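Local coordinates for cellulosomal scaffoldin (Bacteroides cellulosolvens, PDB 1TYJ), which is a type-II cohesin module of a cellulosomal scaffoldin that probably binds a matching dockerin in cellulosome assembly, at residues L20-D25 with Y33-K38; P61-L66 with A73-K78; G69-T74 with L95-A100. One frame throughout, in Å; residues are numbered along the deposited sequence.

Contact 1: residues L20-D25 with Y33-K38; sequences LTINVD and YQFNIK
No polar bond runs between Ile22 and its two partners, Phe35 and Ile37; the contact is made of carbon alone, and all three residues are buried. Ile22 works with two branches. Ile22 CG2 lies 3.4 Å from Phe35 CE1, meeting the ring obliquely, and 3.7 Å from Phe35 CZ, while the two side chains run alongside one another with opposite headings. The other branch, with CG1 beside the backbone N (chi1 -57°), carries CD1 to Ile37, where the two isoleucines meet tip to tip with Ile22 CD1 and Ile37 CD1 3.7 Å apart. A beta-branched residue suits this place: it favours an extended backbone and offers one methyl to the ring and another to the aliphatic neighbour. The ring of Phe35 is held from further sides. Tyr33 CD1, two residues back on the same strand, stands 3.3 Å above the plane of the Phe35 ring and over its centre, and Phe131 meets Phe35 edge-to-face. The backbones stay well apart, with Ile22 CA 10.1 Å from Phe35 CA, and each strand bonds within its own sheet, Ile22 for instance to Val110 and Ala111. Alternate residues, Leu20, Ile22 and Val24 against Tyr33, Phe35 and Ile37, face inward. Two sheets joined by interlocking apolar side chains make the hydrophobic core of a beta sandwich, the fold of cohesin modules.

Contact 2: residues P61-L66 with A73-K78; sequences PDYGTL and ATDMSK. With EDO (1,2-ethanediol), chain E.
Tyr63 and Asp75 each carry CG beside the backbone N and anti to the carbonyl carbon (chi1 -62° and -72°); Asp75 sets out straight for the other segment, whereas Tyr63 leaves its backbone at an angle and only its hydroxyl end comes round to the carboxylate. They meet with Tyr63 OH donating a hydrogen bond to Asp75 OD2 (2.5 Å, very short). Asp75 OD2 sits at the edge of the Tyr63 ring, near its plane, 3.3 Å from Tyr63 CZ and 3.4 Å from Tyr63 CE2, while the carboxylate is turned 51° from the ring. A tyrosine suits the place because its long, rigid side chain can span from the short, weakly bonded strand 62-63 of one sheet to strand 73-77 of the other. Asp75 serves two partners: OD2 takes the phenol, and OD1 forms a salt bridge with Arg90 NH1. Arg90 also makes a cation-pi contact with Tyr63, closing a triangle of phenol, carboxylate and guanidinium. An alanine at Asp75 would probably leave Arg90 without its salt-bridge mate and the Tyr63 hydroxyl without this acceptor, so that the ring could turn more freely. Farther along the strand, Ala73 N is bonded to O2 of a 1,2-ethanediol at 2.9 Å, probably from the crystallisation liquor. At this surface a directional bond replaces the shape-fitting of the core, and the Arg90 salt bridge to OD1 would probably favour the ionised carboxylate, whose OD2 accepts the phenol O-H.

Contact 3: residues G69-T74 with L95-A100; sequences GRFNAT and LSAYRA. With EDO (1,2-ethanediol), chain E.
Phe71 and Tyr98 carry the aromatic part of the contact. The CH-pi interaction is nearly ideal: Tyr98 CA stands 3.6 Å from the centroid of the Phe71 ring and 10° off its normal. With CG anti to the backbone N (chi1 -180°), the Tyr98 ring is carried off to one side, so CA covers that face instead. The ring planes are tilted 28° and so far displaced, centroids 5.2 Å apart, that there is little stacking overlap.

Among apolar touches, Phe71 CE1 lies 3.5 Å from Tyr98 CD1, and Phe71 CD2 reaches Ala97 CB at 3.9 Å; the small alanine lets the ring come close to the helix. Helix 95-100, inserted between strands 85-92 and 108-117 of the sandwich, is consistent with the helical element that distinguishes this type-II cohesin. On the ring's other face lies Gly69, where a CB would clash with Phe71 CE1.

Polar bonds hold the parts in shape rather than cross between them. Arg70 centres an inverse gamma turn, closed by a weak bond from Phe71 N to Gly69 O. Tyr98 OH is bonded to Phe30 O and Glu105 N, fixing its ring's far end. Asn72 N bonds O1 of a bound 1,2-ethanediol, probably from the crystallisation liquor, at 3.0 Å.

From contact 1 to contact 3 the packing moves outward from the middle of the module. The centre of contact 1 is about 3 Å, and that of contact 3 about 21 Å, from the centre of the chain. Contact 1 is purely apolar; contact 2 is a surface contact ruled by charge and a hydrogen bond; contact 3 is partly buried and mainly aromatic. Contacts 1 and 2 each bridge the two sheets, one through the core and the other at the side, and they touch where Val24 packs on Leu66. Contacts 2 and 3 share Ala73 and Thr74 of strand 73-77, which meets strand 62-63 of the opposite sheet in contact 2 and runs on from the loop packed on helix 95-100 in contact 3.

Contact 1: residues L20-D25 with Y33-K38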
ATOM      1  N   LEU A  20      -7.621   3.640   1.925  1.00 15.69           N
ATOM      2  CA  LEU A  20      -7.224   2.242   1.957  1.00 16.34           C
ATOM      3  C   LEU A  20      -6.058   2.110   2.944  1.00 16.76           C
ATOM      4  O   LEU A  20      -4.961   2.624   2.685  1.00 16.27           O
ATOM      5  CB  LEU A  20      -6.738   1.839   0.562  1.00 16.34           C
ATOM      6  CG  LEU A  20      -6.421   0.340   0.351  1.00 17.25           C
ATOM      7  CD1 LEU A  20      -7.739  -0.473   0.397  1.00 18.99           C
ATOM      8  CD2 LEU A  20      -5.685   0.088  -0.972  1.00 18.46           C
ATOM      9  N   THR A  21      -6.286   1.432   4.066  1.00 16.91           N
ATOM     10  CA  THR A  21      -5.200   1.118   4.974  1.00 16.66           C
ATOM     11  C   THR A  21      -4.672  -0.261   4.561  1.00 16.68           C
ATOM     12  O   THR A  21      -5.464  -1.215   4.356  1.00 16.95           O
ATOM     13  CB  THR A  21      -5.700   1.109   6.410  1.00 17.09           C
ATOM     14  OG1 THR A  21      -6.100   2.439   6.797  1.00 17.93           O
ATOM     15  CG2 THR A  21      -4.590   0.627   7.360  1.00 18.05           C
ATOM     16  N   ILE A  22      -3.347  -0.357   4.387  1.00 15.23           N
ATOM     17  CA  ILE A  22      -2.733  -1.602   3.878  1.00 14.63           C
ATOM     18  C   ILE A  22      -1.954  -2.212   5.012  1.00 16.34           C
ATOM     19  O   ILE A  22      -1.079  -1.553   5.598  1.00 16.61           O
ATOM     20  CB  ILE A  22      -1.790  -1.348   2.697  1.00 14.68           C
ATOM     21  CG1 ILE A  22      -2.526  -0.623   1.541  1.00 15.78           C
ATOM     22  CG2 ILE A  22      -1.132  -2.684   2.236  1.00 15.46           C
ATOM     23  CD1 ILE A  22      -1.594  -0.045   0.481  0.50 10.95           C
ATOM     24  N   ASN A  23      -2.325  -3.449   5.344  1.00 16.78           N
ATOM     25  CA  ASN A  23      -1.723  -4.207   6.454  1.00 17.58           C
ATOM     26  C   ASN A  23      -0.925  -5.409   5.960  1.00 17.64           C
ATOM     27  O   ASN A  23      -1.170  -5.933   4.865  1.00 18.03           O
ATOM     28  CB  ASN A  23      -2.848  -4.707   7.397  1.00 17.91           C
ATOM     29  CG  ASN A  23      -3.752  -3.557   7.863  1.00 21.94           C
ATOM     30  OD1 ASN A  23      -3.270  -2.589   8.401  1.00 22.40           O
ATOM     31  ND2 ASN A  23      -5.072  -3.660   7.603  1.00 26.18           N
ATOM     32  N   VAL A  24       0.033  -5.855   6.771  1.00 18.08           N
ATOM     33  CA  VAL A  24       0.569  -7.195   6.602  1.00 17.38           C
ATOM     34  C   VAL A  24       0.122  -7.991   7.834  1.00 18.14           C
ATOM     35  O   VAL A  24      -0.135  -7.410   8.894  1.00 18.63           O
ATOM     36  CB  VAL A  24       2.098  -7.223   6.448  1.00 17.23           C
ATOM     37  CG1 VAL A  24       2.492  -6.513   5.193  0.97 15.10           C
ATOM     38  CG2 VAL A  24       2.794  -6.554   7.625  0.97 17.26           C
ATOM     39  N   ASP A  25       0.073  -9.313   7.708  1.00 17.85           N
ATOM     40  CA  ASP A  25      -0.248 -10.151   8.871  1.00 18.64           C
ATOM     41  C   ASP A  25       0.593 -11.434   8.781  1.00 18.81           C
ATOM     42  O   ASP A  25       0.681 -12.038   7.714  1.00 19.29           O
ATOM     43  CB  ASP A  25      -1.733 -10.488   8.851  1.00 19.28           C
ATOM     44  CG  ASP A  25      -2.151 -11.299  10.039  0.50 21.05           C
ATOM     45  OD1 ASP A  25      -2.702 -12.389   9.826  1.00 24.84           O
ATOM     46  OD2 ASP A  25      -1.894 -10.870  11.183  1.00 24.88           O
ATOM     47  N   TYR A  33       8.639  -3.571   2.138  1.00 15.68           N
ATOM     48  CA  TYR A  33       7.705  -3.987   1.061  1.00 15.72           C
ATOM     49  C   TYR A  33       7.891  -3.098  -0.135  1.00 15.78           C
ATOM     50  O   TYR A  33       8.464  -1.994  -0.041  1.00 15.45           O
ATOM     51  CB  TYR A  33       6.218  -3.879   1.511  1.00 15.57           C
ATOM     52  CG  TYR A  33       5.782  -2.429   1.640  1.00 15.45           C
ATOM     53  CD1 TYR A  33       5.220  -1.762   0.550  1.00 16.31           C
ATOM     54  CD2 TYR A  33       6.033  -1.691   2.807  1.00 16.45           C
ATOM     55  CE1 TYR A  33       4.895  -0.397   0.604  1.00 17.32           C
ATOM     56  CE2 TYR A  33       5.695  -0.309   2.883  1.00 15.59           C
ATOM     57  CZ  TYR A  33       5.140   0.323   1.765  1.00 15.50           C
ATOM     58  OH  TYR A  33       4.792   1.653   1.810  1.00 17.09           O
ATOM     59  N   GLN A  34       7.357  -3.561  -1.254  1.00 15.69           N
ATOM     60  CA  GLN A  34       7.110  -2.700  -2.418  1.00 16.07           C
ATOM     61  C   GLN A  34       5.772  -3.137  -3.001  1.00 16.69           C
ATOM     62  O   GLN A  34       5.520  -4.354  -3.137  1.00 16.68           O
ATOM     63  CB  GLN A  34       8.219  -2.851  -3.469  1.00 16.54           C
ATOM     64  CG  GLN A  34       8.106  -1.747  -4.528  1.00 21.61           C
ATOM     65  CD  GLN A  34       9.219  -1.774  -5.536  1.00 27.59           C
ATOM     66  OE1 GLN A  34      10.374  -1.893  -5.182  1.00 30.73           O
ATOM     67  NE2 GLN A  34       8.866  -1.626  -6.801  1.00 32.46           N
ATOM     68  N   PHE A  35       4.943  -2.161  -3.365  1.00 15.65           N
ATOM     69  CA  PHE A  35       3.614  -2.425  -3.947  1.00 16.40           C
ATOM     70  C   PHE A  35       3.446  -1.757  -5.298  1.00 16.63           C
ATOM     71  O   PHE A  35       3.961  -0.645  -5.489  1.00 17.52           O
ATOM     72  CB  PHE A  35       2.496  -1.877  -3.052  1.00 16.47           C
ATOM     73  CG  PHE A  35       2.399  -2.524  -1.695  1.00 14.17           C
ATOM     74  CD1 PHE A  35       2.018  -1.753  -0.587  1.00 17.81           C
ATOM     75  CD2 PHE A  35       2.695  -3.897  -1.501  1.00 16.30           C
ATOM     76  CE1 PHE A  35       1.881  -2.332   0.651  1.00 15.86           C
ATOM     77  CE2 PHE A  35       2.581  -4.473  -0.243  1.00 16.90           C
ATOM     78  CZ  PHE A  35       2.171  -3.696   0.831  1.00 16.77           C
ATOM     79  N   ASN A  36       2.733  -2.436  -6.208  1.00 15.85           N
ATOM     80  CA  ASN A  36       2.242  -1.831  -7.434  1.00 15.79           C
ATOM     81  C   ASN A  36       0.718  -1.947  -7.359  1.00 16.68           C
ATOM     82  O   ASN A  36       0.179  -3.067  -7.279  1.00 17.31           O
ATOM     83  CB  ASN A  36       2.770  -2.592  -8.656  1.00 17.20           C
ATOM     84  CG  ASN A  36       2.532  -1.818  -9.934  1.00 20.06           C
ATOM     85  OD1 ASN A  36       1.608  -2.126 -10.720  1.00 26.75           O
ATOM     86  ND2 ASN A  36       3.298  -0.758 -10.111  1.00 17.58           N
ATOM     87  N   ILE A  37       0.034  -0.800  -7.349  1.00 16.35           N
ATOM     88  CA  ILE A  37      -1.436  -0.734  -7.114  1.00 16.52           C
ATOM     89  C   ILE A  37      -2.128   0.009  -8.231  1.00 16.78           C
ATOM     90  O   ILE A  37      -1.691   1.083  -8.647  1.00 17.82           O
ATOM     91  CB  ILE A  37      -1.748  -0.061  -5.752  0.67 14.57           C
ATOM     92  CG1 ILE A  37      -1.133  -0.876  -4.616  1.00 16.43           C
ATOM     93  CG2 ILE A  37      -3.271   0.190  -5.580  1.00 16.79           C
ATOM     94  CD1 ILE A  37      -1.302  -0.231  -3.206  1.00 17.27           C
ATOM     95  N   LYS A  38      -3.205  -0.573  -8.750  1.00 17.13           N
ATOM     96  CA  LYS A  38      -3.928   0.068  -9.850  1.00 17.53           C
ATOM     97  C   LYS A  38      -5.237   0.612  -9.305  1.00 17.45           C
ATOM     98  O   LYS A  38      -5.859   0.009  -8.432  1.00 18.73           O
ATOM     99  CB  LYS A  38      -4.150  -0.976 -10.960  1.00 18.65           C
ATOM    100  CG  LYS A  38      -5.005  -0.541 -12.111  0.50 19.10           C
ATOM    101  CD  LYS A  38      -4.132  -0.176 -13.281  0.50 22.23           C
ATOM    102  CE  LYS A  38      -4.878   0.673 -14.284  0.50 22.41           C
ATOM    103  NZ  LYS A  38      -5.477   1.902 -13.705  0.50 16.99           N
TER

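Contact 2: residues P61-L66 with A73-K78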
ATOM      1  N   PRO A  61       2.785   7.713  -0.108  1.00 16.20           N
ATOM      2  CA  PRO A  61       1.608   7.522   0.747  1.00 15.92           C
ATOM      3  C   PRO A  61       1.857   7.694   2.239  1.00 16.40           C
ATOM      4  O   PRO A  61       3.002   7.763   2.698  1.00 16.34           O
ATOM      5  CB  PRO A  61       1.194   6.063   0.472  1.00 15.82           C
ATOM      6  CG  PRO A  61       1.726   5.808  -1.001  1.00 15.11           C
ATOM      7  CD  PRO A  61       3.072   6.532  -0.956  1.00 15.36           C
ATOM      8  N   ASP A  62       0.779   7.774   3.005  1.00 17.77           N
ATOM      9  CA  ASP A  62       0.893   7.925   4.438  1.00 18.07           C
ATOM     10  C   ASP A  62       1.494   6.674   5.063  1.00 18.27           C
ATOM     11  O   ASP A  62       1.352   5.580   4.553  1.00 17.95           O
ATOM     12  CB  ASP A  62      -0.478   8.211   5.067  1.00 19.13           C
ATOM     13  CG  ASP A  62      -1.130   9.465   4.495  1.00 25.97           C
ATOM     14  OD1 ASP A  62      -0.707  10.583   4.846  1.00 33.75           O
ATOM     15  OD2 ASP A  62      -2.029   9.330   3.623  1.00 32.31           O
ATOM     16  N   TYR A  63       2.184   6.858   6.190  1.00 17.65           N
ATOM     17  CA  TYR A  63       2.734   5.741   6.908  1.00 18.64           C
ATOM     18  C   TYR A  63       1.674   5.016   7.770  1.00 20.07           C
ATOM     19  O   TYR A  63       0.587   5.553   8.069  1.00 21.15           O
ATOM     20  CB  TYR A  63       3.871   6.216   7.806  1.00 18.55           C
ATOM     21  CG  TYR A  63       5.057   6.830   7.102  1.00 19.90           C
ATOM     22  CD1 TYR A  63       5.671   7.966   7.635  1.00 23.76           C
ATOM     23  CD2 TYR A  63       5.601   6.259   5.924  1.00 19.09           C
ATOM     24  CE1 TYR A  63       6.797   8.540   7.034  1.00 23.16           C
ATOM     25  CE2 TYR A  63       6.701   6.862   5.271  1.00 18.26           C
ATOM     26  CZ  TYR A  63       7.304   7.988   5.847  1.00 21.28           C
ATOM     27  OH  TYR A  63       8.413   8.583   5.282  1.00 23.16           O
ATOM     28  N   GLY A  64       2.004   3.764   8.101  1.00 20.37           N
ATOM     29  CA  GLY A  64       1.286   2.976   9.088  1.00 20.15           C
ATOM     30  C   GLY A  64       2.096   2.962  10.373  1.00 20.99           C
ATOM     31  O   GLY A  64       2.892   3.876  10.643  1.00 22.65           O
ATOM     32  N   THR A  65       1.910   1.935  11.167  1.00 20.61           N
ATOM     33  CA  THR A  65       2.649   1.847  12.430  1.00 20.66           C
ATOM     34  C   THR A  65       3.938   1.023  12.306  1.00 19.88           C
ATOM     35  O   THR A  65       4.849   1.158  13.136  1.00 20.92           O
ATOM     36  CB  THR A  65       1.780   1.249  13.537  1.00 22.83           C
ATOM     37  OG1 THR A  65       1.372  -0.037  13.121  1.00 24.03           O
ATOM     38  CG2 THR A  65       0.503   2.064  13.717  1.00 24.51           C
ATOM     39  N   LEU A  66       4.009   0.138  11.299  1.00 17.82           N
ATOM     40  CA  LEU A  66       5.227  -0.641  11.086  1.00 17.44           C
ATOM     41  C   LEU A  66       6.277   0.135  10.281  1.00 17.69           C
ATOM     42  O   LEU A  66       5.979   1.161   9.652  1.00 17.55           O
ATOM     43  CB  LEU A  66       4.893  -1.950  10.327  1.00 16.99           C
ATOM     44  CG  LEU A  66       3.908  -2.883  11.051  1.00 18.26           C
ATOM     45  CD1 LEU A  66       3.848  -4.266  10.340  1.00 18.06           C
ATOM     46  CD2 LEU A  66       4.245  -3.025  12.531  1.00 20.94           C
ATOM     47  N   ALA A  73      15.225   3.550   7.771  1.00 20.02           N
ATOM     48  CA  ALA A  73      14.169   3.249   6.768  1.00 19.06           C
ATOM     49  C   ALA A  73      14.351   4.149   5.564  1.00 18.99           C
ATOM     50  O   ALA A  73      14.857   5.311   5.676  1.00 21.81           O
ATOM     51  CB  ALA A  73      12.784   3.418   7.360  1.00 19.42           C
ATOM     52  N   THR A  74      14.024   3.602   4.397  1.00 19.30           N
ATOM     53  CA  THR A  74      14.100   4.389   3.171  1.00 18.65           C
ATOM     54  C   THR A  74      12.791   4.171   2.393  1.00 17.90           C
ATOM     55  O   THR A  74      12.281   3.074   2.376  1.00 19.13           O
ATOM     56  CB  THR A  74      15.356   4.025   2.371  1.00 19.88           C
ATOM     57  OG1 THR A  74      15.515   4.966   1.310  1.00 24.26           O
ATOM     58  CG2 THR A  74      15.260   2.629   1.769  1.00 19.95           C
ATOM     59  N   ASP A  75      12.289   5.232   1.773  1.00 16.62           N
ATOM     60  CA  ASP A  75      11.025   5.247   1.028  1.00 16.70           C
ATOM     61  C   ASP A  75      11.330   5.337  -0.475  1.00 17.09           C
ATOM     62  O   ASP A  75      12.361   5.883  -0.879  1.00 18.09           O
ATOM     63  CB  ASP A  75      10.215   6.527   1.342  1.00 17.55           C
ATOM     64  CG  ASP A  75       9.604   6.541   2.716  1.00 17.95           C
ATOM     65  OD1 ASP A  75       9.563   5.498   3.388  1.00 21.67           O
ATOM     66  OD2 ASP A  75       9.170   7.638   3.118  1.00 19.97           O
ATOM     67  N   MET A  76      10.411   4.822  -1.292  1.00 16.34           N
ATOM     68  CA  MET A  76      10.435   4.955  -2.751  1.00 16.95           C
ATOM     69  C   MET A  76       9.010   5.239  -3.161  1.00 14.88           C
ATOM     70  O   MET A  76       8.102   4.607  -2.654  1.00 14.23           O
ATOM     71  CB  MET A  76      10.950   3.638  -3.409  1.00 18.36           C
ATOM     72  CG  MET A  76       9.890   2.761  -4.083  0.50 19.01           C
ATOM     73  SD  MET A  76       9.305   3.387  -5.717  0.50 14.51           S
ATOM     74  CE  MET A  76       8.795   1.793  -6.341  0.50 19.09           C
ATOM     75  N   SER A  77       8.807   6.203  -4.060  1.00 15.18           N
ATOM     76  CA  SER A  77       7.464   6.483  -4.615  1.00 15.06           C
ATOM     77  C   SER A  77       7.635   7.057  -6.002  1.00 15.95           C
ATOM     78  O   SER A  77       8.229   8.130  -6.163  1.00 16.69           O
ATOM     79  CB  SER A  77       6.598   7.391  -3.700  1.00 15.70           C
ATOM     80  OG  SER A  77       7.317   8.539  -3.188  1.00 17.03           O
ATOM     81  N   LYS A  78       7.150   6.314  -6.987  1.00 16.52           N
ATOM     82  CA  LYS A  78       7.379   6.643  -8.387  1.00 17.79           C
ATOM     83  C   LYS A  78       6.220   6.046  -9.187  1.00 18.11           C
ATOM     84  O   LYS A  78       6.266   4.890  -9.671  1.00 20.16           O
ATOM     85  CB  LYS A  78       8.766   6.144  -8.822  1.00 19.04           C
ATOM     86  CG  LYS A  78       9.269   6.629 -10.222  1.00 19.91           C
ATOM     87  CD  LYS A  78      10.621   5.934 -10.524  1.00 21.02           C
ATOM     88  CE  LYS A  78      11.441   6.558 -11.640  1.00 22.62           C
ATOM     89  NZ  LYS A  78      11.993   7.952 -11.391  1.00 22.77           N
TER
HETATM   90  C1  EDO E 175      16.130   6.524  11.251  1.00 32.34           C
HETATM   91  O1  EDO E 175      17.000   5.461  11.610  1.00 27.51           O
HETATM   92  C2  EDO E 175      15.545   6.231   9.892  1.00 32.66           C
HETATM   93  O2  EDO E 175      14.450   5.295   9.950  1.00 31.17           O

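Contact 3: residues G69-T74 with L95-A100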
ATOM      1  N   GLY A  69      10.657   2.007  13.180  1.00 19.42           N
ATOM      2  CA  GLY A  69      11.854   1.898  14.011  1.00 19.72           C
ATOM      3  C   GLY A  69      13.051   2.655  13.435  1.00 20.34           C
ATOM      4  O   GLY A  69      13.103   2.960  12.224  1.00 19.18           O
ATOM      5  N   ARG A  70      14.040   2.922  14.298  1.00 21.41           N
ATOM      6  CA  ARG A  70      15.192   3.725  13.926  1.00 23.01           C
ATOM      7  C   ARG A  70      16.249   2.826  13.304  1.00 22.21           C
ATOM      8  O   ARG A  70      17.354   2.658  13.877  1.00 22.24           O
ATOM      9  CB  ARG A  70      15.809   4.404  15.182  1.00 25.38           C
ATOM     10  CG  ARG A  70      14.971   5.482  15.843  1.00 30.81           C
ATOM     11  CD  ARG A  70      15.335   6.860  15.334  1.00 39.69           C
ATOM     12  NE  ARG A  70      14.609   7.165  14.101  1.00 45.15           N
ATOM     13  CZ  ARG A  70      14.274   8.389  13.700  1.00 47.15           C
ATOM     14  NH1 ARG A  70      14.583   9.454  14.446  1.00 49.62           N
ATOM     15  NH2 ARG A  70      13.612   8.543  12.554  1.00 48.39           N
ATOM     16  N   PHE A  71      15.917   2.215  12.166  1.00 21.54           N
ATOM     17  CA  PHE A  71      16.841   1.299  11.497  1.00 20.51           C
ATOM     18  C   PHE A  71      17.093   1.754  10.054  1.00 20.17           C
ATOM     19  O   PHE A  71      17.179   0.928   9.131  1.00 18.48           O
ATOM     20  CB  PHE A  71      16.339  -0.159  11.564  1.00 20.84           C
ATOM     21  CG  PHE A  71      15.773  -0.550  12.932  1.00 21.11           C
ATOM     22  CD1 PHE A  71      14.453  -0.963  13.054  1.00 22.40           C
ATOM     23  CD2 PHE A  71      16.562  -0.491  14.060  1.00 22.22           C
ATOM     24  CE1 PHE A  71      13.923  -1.293  14.312  1.00 21.89           C
ATOM     25  CE2 PHE A  71      16.047  -0.826  15.328  1.00 22.06           C
ATOM     26  CZ  PHE A  71      14.734  -1.207  15.451  1.00 22.61           C
ATOM     27  N   ASN A  72      17.196   3.067   9.876  1.00 19.33           N
ATOM     28  CA  ASN A  72      17.503   3.684   8.588  1.00 20.28           C
ATOM     29  C   ASN A  72      16.498   3.267   7.524  1.00 19.54           C
ATOM     30  O   ASN A  72      16.856   2.670   6.516  1.00 19.91           O
ATOM     31  CB  ASN A  72      18.948   3.369   8.166  1.00 20.90           C
ATOM     32  CG  ASN A  72      19.970   3.942   9.140  1.00 24.81           C
ATOM     33  OD1 ASN A  72      20.505   3.226   9.988  1.00 31.34           O
ATOM     34  ND2 ASN A  72      20.215   5.231   9.042  1.00 29.00           N
ATOM     35  N   ALA A  73      15.225   3.550   7.771  1.00 20.02           N
ATOM     36  CA  ALA A  73      14.169   3.249   6.768  1.00 19.06           C
ATOM     37  C   ALA A  73      14.351   4.149   5.564  1.00 18.99           C
ATOM     38  O   ALA A  73      14.857   5.311   5.676  1.00 21.81           O
ATOM     39  CB  ALA A  73      12.784   3.418   7.360  1.00 19.42           C
ATOM     40  N   THR A  74      14.024   3.602   4.397  1.00 19.30           N
ATOM     41  CA  THR A  74      14.100   4.389   3.171  1.00 18.65           C
ATOM     42  C   THR A  74      12.791   4.171   2.393  1.00 17.90           C
ATOM     43  O   THR A  74      12.281   3.074   2.376  1.00 19.13           O
ATOM     44  CB  THR A  74      15.356   4.025   2.371  1.00 19.88           C
ATOM     45  OG1 THR A  74      15.515   4.966   1.310  1.00 24.26           O
ATOM     46  CG2 THR A  74      15.260   2.629   1.769  1.00 19.95           C
ATOM     47  N   LEU A  95      19.488  -3.516   8.619  1.00 17.57           N
ATOM     48  CA  LEU A  95      18.894  -4.770   9.092  1.00 18.41           C
ATOM     49  C   LEU A  95      19.604  -5.299  10.331  1.00 19.11           C
ATOM     50  O   LEU A  95      18.966  -5.948  11.191  1.00 20.20           O
ATOM     51  CB  LEU A  95      18.905  -5.832   8.011  1.00 18.71           C
ATOM     52  CG  LEU A  95      18.043  -5.545   6.772  1.00 17.13           C
ATOM     53  CD1 LEU A  95      18.184  -6.708   5.731  1.00 17.67           C
ATOM     54  CD2 LEU A  95      16.557  -5.219   7.131  1.00 18.87           C
ATOM     55  N   SER A  96      20.912  -5.045  10.431  1.00 19.48           N
ATOM     56  CA  SER A  96      21.652  -5.539  11.605  1.00 20.33           C
ATOM     57  C   SER A  96      21.105  -4.844  12.861  1.00 20.97           C
ATOM     58  O   SER A  96      20.893  -5.504  13.898  1.00 22.71           O
ATOM     59  CB  SER A  96      23.174  -5.335  11.444  1.00 20.83           C
ATOM     60  OG  SER A  96      23.515  -3.999  11.661  0.50 21.31           O
ATOM     61  N   ALA A  97      20.840  -3.531  12.784  1.00 21.25           N
ATOM     62  CA  ALA A  97      20.299  -2.821  13.965  1.00 20.97           C
ATOM     63  C   ALA A  97      18.893  -3.310  14.294  1.00 20.87           C
ATOM     64  O   ALA A  97      18.520  -3.471  15.468  1.00 21.58           O
ATOM     65  CB  ALA A  97      20.314  -1.322  13.765  1.00 20.96           C
ATOM     66  N   TYR A  98      18.112  -3.564  13.255  1.00 20.26           N
ATOM     67  CA  TYR A  98      16.763  -4.111  13.379  1.00 19.80           C
ATOM     68  C   TYR A  98      16.798  -5.478  14.076  1.00 19.95           C
ATOM     69  O   TYR A  98      16.071  -5.713  15.041  1.00 20.67           O
ATOM     70  CB  TYR A  98      16.105  -4.172  11.983  1.00 19.19           C
ATOM     71  CG  TYR A  98      14.682  -4.718  11.937  1.00 16.81           C
ATOM     72  CD1 TYR A  98      13.804  -4.589  13.060  1.00 17.92           C
ATOM     73  CD2 TYR A  98      14.202  -5.347  10.776  1.00 18.20           C
ATOM     74  CE1 TYR A  98      12.534  -5.106  13.023  1.00 17.10           C
ATOM     75  CE2 TYR A  98      12.927  -5.835  10.704  1.00 19.39           C
ATOM     76  CZ  TYR A  98      12.079  -5.698  11.848  1.00 17.37           C
ATOM     77  OH  TYR A  98      10.823  -6.234  11.757  1.00 18.27           O
ATOM     78  N   ARG A  99      17.689  -6.356  13.640  1.00 20.29           N
ATOM     79  CA  ARG A  99      17.779  -7.687  14.215  1.00 21.07           C
ATOM     80  C   ARG A  99      18.172  -7.571  15.676  1.00 21.84           C
ATOM     81  O   ARG A  99      17.675  -8.336  16.505  1.00 24.22           O
ATOM     82  CB  ARG A  99      18.796  -8.562  13.478  1.00 21.17           C
ATOM     83  CG  ARG A  99      18.318  -9.036  12.119  1.00 20.67           C
ATOM     84  CD  ARG A  99      19.236 -10.066  11.451  1.00 21.70           C
ATOM     85  NE  ARG A  99      20.634  -9.619  11.313  1.00 23.97           N
ATOM     86  CZ  ARG A  99      21.164  -9.059  10.207  1.00 22.18           C
ATOM     87  NH1 ARG A  99      20.421  -8.871   9.123  1.00 21.45           N
ATOM     88  NH2 ARG A  99      22.450  -8.684  10.179  1.00 22.74           N
ATOM     89  N   ALA A 100      19.023  -6.599  15.992  1.00 22.01           N
ATOM     90  CA  ALA A 100      19.539  -6.435  17.360  1.00 22.98           C
ATOM     91  C   ALA A 100      18.484  -5.861  18.333  1.00 23.50           C
ATOM     92  O   ALA A 100      18.638  -5.949  19.562  1.00 25.57           O
ATOM     93  CB  ALA A 100      20.746  -5.566  17.337  1.00 23.40           C
TER
HETATM   94  C1  EDO E 175      16.130   6.524  11.251  1.00 32.34           C
HETATM   95  O1  EDO E 175      17.000   5.461  11.610  1.00 27.51           O
HETATM   96  C2  EDO E 175      15.545   6.231   9.892  1.00 32.66           C
HETATM   97  O2  EDO E 175      14.450   5.295   9.950  1.00 31.17           O